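Local structure of phytase (Debaryomyces castellii, 2GFI) at residues A[122-125]-A[131-134]; A[158-163]-A[170-175]. The protein catalyses the removal of phosphate from phytate (inositol hexakisphosphate) as a 3-phytase of the histidine acid phosphatase family. All blocks are in the same frame, centred on the assembly; numbering follows the deposited sequence.

Contact 1 (A[122-125]-A[131-134]); sequences TSPK and YAGT
Thr122 meets the first turn of helix 133-148 with two oxygens. Its carbonyl O accepts from Thr134 N at 3.1 Å, with the donor only slightly off the line of the C=O bond (167°). Gly133 N belongs mainly to the side chain: it reaches Thr122 OG1 over 3.0 Å at 148° and makes only a weak, strongly bent bond to Thr122 O. A chi1 of 39° swings OG1 between the backbone N and carbonyl carbon of Thr122, within hydrogen-bonding distance of Gly133 N. Thus two N-H groups at the start of the helix, where Ala132 holds the N-cap position without a polar side chain, find their acceptors in the preceding loop. A water joins Thr122 OG1 to Tyr131 O, though its bond to Tyr131 O is weak. Beside these bonds, Thr134 OG1 comes to 3.2 Å from Pro124 CD and sits beside Ser123, with CG2 on Ser123 CB (3.5 Å), while Ala132 CB packs on Ser123 CA at 3.7 Å. Farther along the loop, Ser123 OG accepts from Lys125 N (3.0 Å), closing an ST turn. The backbone of Thr122 is bonded in turn to Glu72, and Lys125 NZ forms a salt bridge with Asp183 of a second subunit.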
loop_
_atom_site.group_PDB
_atom_site.type_symbol
_atom_site.label_atom_id
_atom_site.label_comp_id
_atom_site.label_asym_id
_atom_site.label_seq_id
_atom_site.Cartn_x
_atom_site.Cartn_y
_atom_site.Cartn_z
ATOM N N THR A 122 7.081 -9.440 -24.485
ATOM C CA THR A 122 7.851 -8.250 -24.090
ATOM C C THR A 122 8.948 -8.756 -23.147
ATOM O O THR A 122 8.737 -9.709 -22.383
ATOM C CB THR A 122 6.951 -7.272 -23.372
ATOM O OG1 THR A 122 6.046 -8.022 -22.529
ATOM C CG2 THR A 122 6.023 -6.503 -24.403
ATOM N N SER A 123 10.101 -8.121 -23.195
ATOM C CA SER A 123 11.238 -8.551 -22.413
ATOM C C SER A 123 12.058 -7.310 -22.172
ATOM O O SER A 123 11.805 -6.314 -22.808
ATOM C CB SER A 123 12.087 -9.543 -23.220
ATOM O OG SER A 123 12.711 -8.839 -24.274
ATOM N N PRO A 124 13.013 -7.350 -21.239
ATOM C CA PRO A 124 13.955 -6.264 -21.047
ATOM C C PRO A 124 14.653 -5.858 -22.334
ATOM O O PRO A 124 15.154 -4.757 -22.456
ATOM C CB PRO A 124 14.966 -6.886 -20.085
ATOM C CG PRO A 124 14.176 -7.774 -19.259
ATOM C CD PRO A 124 13.202 -8.410 -20.231
ATOM N N LYS A 125 14.690 -6.776 -23.291
ATOM C CA LYS A 125 15.438 -6.593 -24.530
ATOM C C LYS A 125 14.643 -5.787 -25.581
ATOM O O LYS A 125 15.213 -5.005 -26.328
ATOM C CB LYS A 125 15.845 -7.977 -25.023
ATOM C CG LYS A 125 16.702 -8.054 -26.257
ATOM C CD LYS A 125 16.778 -9.525 -26.643
ATOM C CE LYS A 125 17.827 -9.791 -27.693
ATOM N NZ LYS A 125 17.823 -11.252 -27.969
ATOM N N TYR A 131 6.308 -4.587 -16.849
ATOM C CA TYR A 131 5.325 -5.644 -17.052
ATOM C C TYR A 131 5.762 -6.677 -18.112
ATOM O O TYR A 131 4.963 -7.471 -18.585
ATOM C CB TYR A 131 3.987 -5.026 -17.425
ATOM C CG TYR A 131 3.473 -4.116 -16.328
ATOM C CD1 TYR A 131 3.162 -4.629 -15.053
ATOM C CD2 TYR A 131 3.278 -2.755 -16.571
ATOM C CE1 TYR A 131 2.693 -3.817 -14.075
ATOM C CE2 TYR A 131 2.833 -1.942 -15.611
ATOM C CZ TYR A 131 2.530 -2.454 -14.349
ATOM O OH TYR A 131 2.092 -1.572 -13.368
ATOM N N ALA A 132 7.035 -6.672 -18.455
ATOM C CA ALA A 132 7.545 -7.566 -19.476
ATOM C C ALA A 132 7.183 -9.007 -19.178
ATOM O O ALA A 132 7.171 -9.446 -18.028
ATOM C CB ALA A 132 9.051 -7.382 -19.642
ATOM N N GLY A 133 6.811 -9.714 -20.236
ATOM C CA GLY A 133 6.323 -11.081 -20.151
ATOM C C GLY A 133 7.419 -12.002 -19.684
ATOM O O GLY A 133 7.153 -12.967 -18.960
ATOM N N THR A 134 8.659 -11.710 -20.072
ATOM C CA THR A 134 9.725 -12.638 -19.769
ATOM C C THR A 134 10.102 -12.488 -18.299
ATOM O O THR A 134 10.432 -13.465 -17.646
ATOM C CB THR A 134 10.943 -12.411 -20.637
ATOM O OG1 THR A 134 11.382 -11.059 -20.460
ATOM C CG2 THR A 134 10.610 -12.550 -22.115
HETATM O O HOH W 1 4.423 -6.448 -21.039
#

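Contact 2 (A[158-163]-A[170-175]); sequences LPVFTS and QTSQYF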
loop_
_atom_site.group_PDB
_atom_site.type_symbol
_atom_site.label_atom_id
_atom_site.label_comp_id
_atom_site.label_asym_id
_atom_site.label_seq_id
_atom_site.Cartn_x
_atom_site.Cartn_y
_atom_site.Cartn_z
ATOM N N LEU A 158 15.168 -31.417 -15.349
ATOM C CA LEU A 158 13.839 -30.814 -15.299
ATOM C C LEU A 158 13.270 -30.856 -16.699
ATOM O O LEU A 158 13.863 -30.289 -17.611
ATOM C CB LEU A 158 13.915 -29.363 -14.810
ATOM C CG LEU A 158 12.598 -28.612 -14.668
ATOM C CD1 LEU A 158 11.783 -29.132 -13.450
ATOM C CD2 LEU A 158 12.882 -27.071 -14.612
ATOM N N PRO A 159 12.164 -31.572 -16.888
ATOM C CA PRO A 159 11.453 -31.525 -18.161
ATOM C C PRO A 159 10.539 -30.287 -18.223
ATOM O O PRO A 159 9.961 -29.827 -17.202
ATOM C CB PRO A 159 10.645 -32.827 -18.170
ATOM C CG PRO A 159 10.418 -33.125 -16.716
ATOM C CD PRO A 159 11.525 -32.492 -15.922
ATOM N N VAL A 160 10.425 -29.721 -19.410
ATOM C CA VAL A 160 9.547 -28.581 -19.583
ATOM C C VAL A 160 8.692 -28.956 -20.778
ATOM O O VAL A 160 9.179 -29.539 -21.708
ATOM C CB VAL A 160 10.362 -27.260 -19.751
ATOM C CG1 VAL A 160 9.499 -26.139 -20.207
ATOM C CG2 VAL A 160 11.051 -26.873 -18.431
ATOM N N PHE A 161 7.404 -28.714 -20.716
ATOM C CA PHE A 161 6.552 -28.975 -21.845
ATOM C C PHE A 161 5.988 -27.629 -22.275
ATOM O O PHE A 161 5.441 -26.862 -21.455
ATOM C CB PHE A 161 5.468 -30.002 -21.482
ATOM C CG PHE A 161 6.033 -31.256 -20.865
ATOM C CD1 PHE A 161 6.302 -32.367 -21.651
ATOM C CD2 PHE A 161 6.374 -31.281 -19.534
ATOM C CE1 PHE A 161 6.874 -33.496 -21.105
ATOM C CE2 PHE A 161 6.960 -32.400 -18.976
ATOM C CZ PHE A 161 7.202 -33.521 -19.764
ATOM N N THR A 162 6.178 -27.331 -23.551
ATOM C CA THR A 162 5.715 -26.103 -24.116
ATOM C C THR A 162 5.209 -26.340 -25.529
ATOM O O THR A 162 5.680 -27.248 -26.195
ATOM C CB THR A 162 6.861 -25.071 -24.127
ATOM O OG1 THR A 162 6.385 -23.888 -24.774
ATOM C CG2 THR A 162 7.986 -25.524 -24.989
ATOM N N SER A 163 4.249 -25.533 -25.984
ATOM C CA SER A 163 3.878 -25.558 -27.392
ATOM C C SER A 163 4.940 -24.798 -28.181
ATOM O O SER A 163 5.841 -24.196 -27.608
ATOM C CB SER A 163 2.468 -24.987 -27.636
ATOM O OG SER A 163 2.538 -23.596 -27.903
ATOM N N GLN A 170 9.195 -19.164 -25.249
ATOM C CA GLN A 170 10.097 -18.250 -24.563
ATOM C C GLN A 170 9.704 -18.135 -23.091
ATOM O O GLN A 170 10.540 -18.157 -22.222
ATOM C CB GLN A 170 10.142 -16.881 -25.250
ATOM C CG GLN A 170 11.204 -16.004 -24.665
ATOM C CD GLN A 170 11.488 -14.810 -25.524
ATOM O OE1 GLN A 170 10.560 -14.110 -25.921
ATOM N NE2 GLN A 170 12.781 -14.547 -25.794
ATOM N N THR A 171 8.421 -18.072 -22.826
ATOM C CA THR A 171 7.922 -18.103 -21.473
ATOM C C THR A 171 8.509 -19.294 -20.725
ATOM O O THR A 171 9.034 -19.123 -19.615
ATOM C CB THR A 171 6.422 -18.154 -21.482
ATOM O OG1 THR A 171 5.956 -16.940 -22.058
ATOM C CG2 THR A 171 5.863 -18.098 -20.053
ATOM N N SER A 172 8.484 -20.472 -21.372
ATOM C CA SER A 172 8.832 -21.705 -20.686
ATOM C C SER A 172 10.278 -21.612 -20.279
ATOM O O SER A 172 10.644 -22.079 -19.217
ATOM C CB SER A 172 8.554 -22.950 -21.563
ATOM O OG SER A 172 9.514 -23.086 -22.594
ATOM N N GLN A 173 11.078 -20.967 -21.124
ATOM C CA GLN A 173 12.523 -20.848 -20.923
ATOM C C GLN A 173 12.858 -19.842 -19.864
ATOM O O GLN A 173 13.788 -20.048 -19.099
ATOM C CB GLN A 173 13.225 -20.446 -22.229
ATOM C CG GLN A 173 13.092 -21.517 -23.300
ATOM C CD GLN A 173 13.552 -22.861 -22.787
ATOM O OE1 GLN A 173 12.729 -23.724 -22.455
ATOM N NE2 GLN A 173 14.844 -23.018 -22.653
ATOM N N TYR A 174 12.127 -18.733 -19.826
ATOM C CA TYR A 174 12.356 -17.779 -18.762
ATOM C C TYR A 174 11.929 -18.361 -17.424
ATOM O O TYR A 174 12.615 -18.184 -16.449
ATOM C CB TYR A 174 11.658 -16.453 -19.040
ATOM C CG TYR A 174 12.548 -15.543 -19.823
ATOM C CD1 TYR A 174 12.568 -15.590 -21.206
ATOM C CD2 TYR A 174 13.384 -14.643 -19.181
ATOM C CE1 TYR A 174 13.389 -14.728 -21.952
ATOM C CE2 TYR A 174 14.187 -13.767 -19.896
ATOM C CZ TYR A 174 14.194 -13.832 -21.293
ATOM O OH TYR A 174 15.020 -12.995 -22.021
ATOM N N PHE A 175 10.802 -19.068 -17.405
ATOM C CA PHE A 175 10.356 -19.729 -16.235
ATOM C C PHE A 175 11.406 -20.726 -15.749
ATOM O O PHE A 175 11.779 -20.681 -14.575
ATOM C CB PHE A 175 9.052 -20.474 -16.518
ATOM C CG PHE A 175 8.524 -21.206 -15.316
ATOM C CD1 PHE A 175 7.552 -20.626 -14.512
ATOM C CD2 PHE A 175 9.042 -22.460 -14.959
ATOM C CE1 PHE A 175 7.087 -21.289 -13.385
ATOM C CE2 PHE A 175 8.577 -23.130 -13.820
ATOM C CZ PHE A 175 7.606 -22.547 -13.038
#
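In the beta-alpha-beta unit made of strand 158-163, helix 166-180 and strand 189-194, this contact packs the first strand against the helix that follows it. The helix presents Ser172, whose small side chain settles against Val160 and Thr162, two residues on the same face of the strand. Val160 brings only one branch into play: with CG1 anti to the backbone N (chi1 168°), that methyl meets Ser172 CB at 3.6 Å. Next along the strand face, Thr162 CB lies 3.7 Å from Ser172 CB, and Thr162 CG2 comes equally near to Ser172 OG. No hydrogen bond crosses the interface. Each hydroxyl turns to its own segment or the residues beside it: Thr162 OG1 donates to Ser163 O over 2.9 Å, in the plane of that carbonyl, where a lone pair of O points, while Ser172 OG is bonded to Tyr169 O, one turn back in the helix. With these polar ends engaged, what passes between strand and helix is van der Waals packing.

The strand belongs to the central mixed sheet of this histidine phosphatase fold, paired in parallel with both 189-194 and 326-331. Phe175, one turn on from Ser172, makes an edge-to-face contact with Phe330, which Ser172 also touches, so residues of the neighbouring strand 326-331 also pack against this helix. Toward the active site, Thr171 packs on His70, the predicted nucleophile, and its OG1 is hydrogen-bonded to Gly71 N, while Gln170 NE2 and Tyr174 OH are hydrogen-bonded to Asp182 of a second subunit.

How the contacts relate
Following the chain from the N terminus, contact 1 comes first: 122-125 and 131-134 close a short loop leading into helix 133-148. After that helix the chain enters strand 158-163, and contact 2 closes the connection from this strand to helix 166-180. The two loops stand in series, neither nested nor crossed, with centres about 16 Å apart. They nevertheless touch, because the start of helix 133-148 lies beside helix 166-180: Thr134 O packs on Tyr174 CB at 3.5 Å. The sheet is thus linked through helix 166-180 to the start of the earlier helix 133-148 and the loop leading into it, and both contacts reach the second subunit.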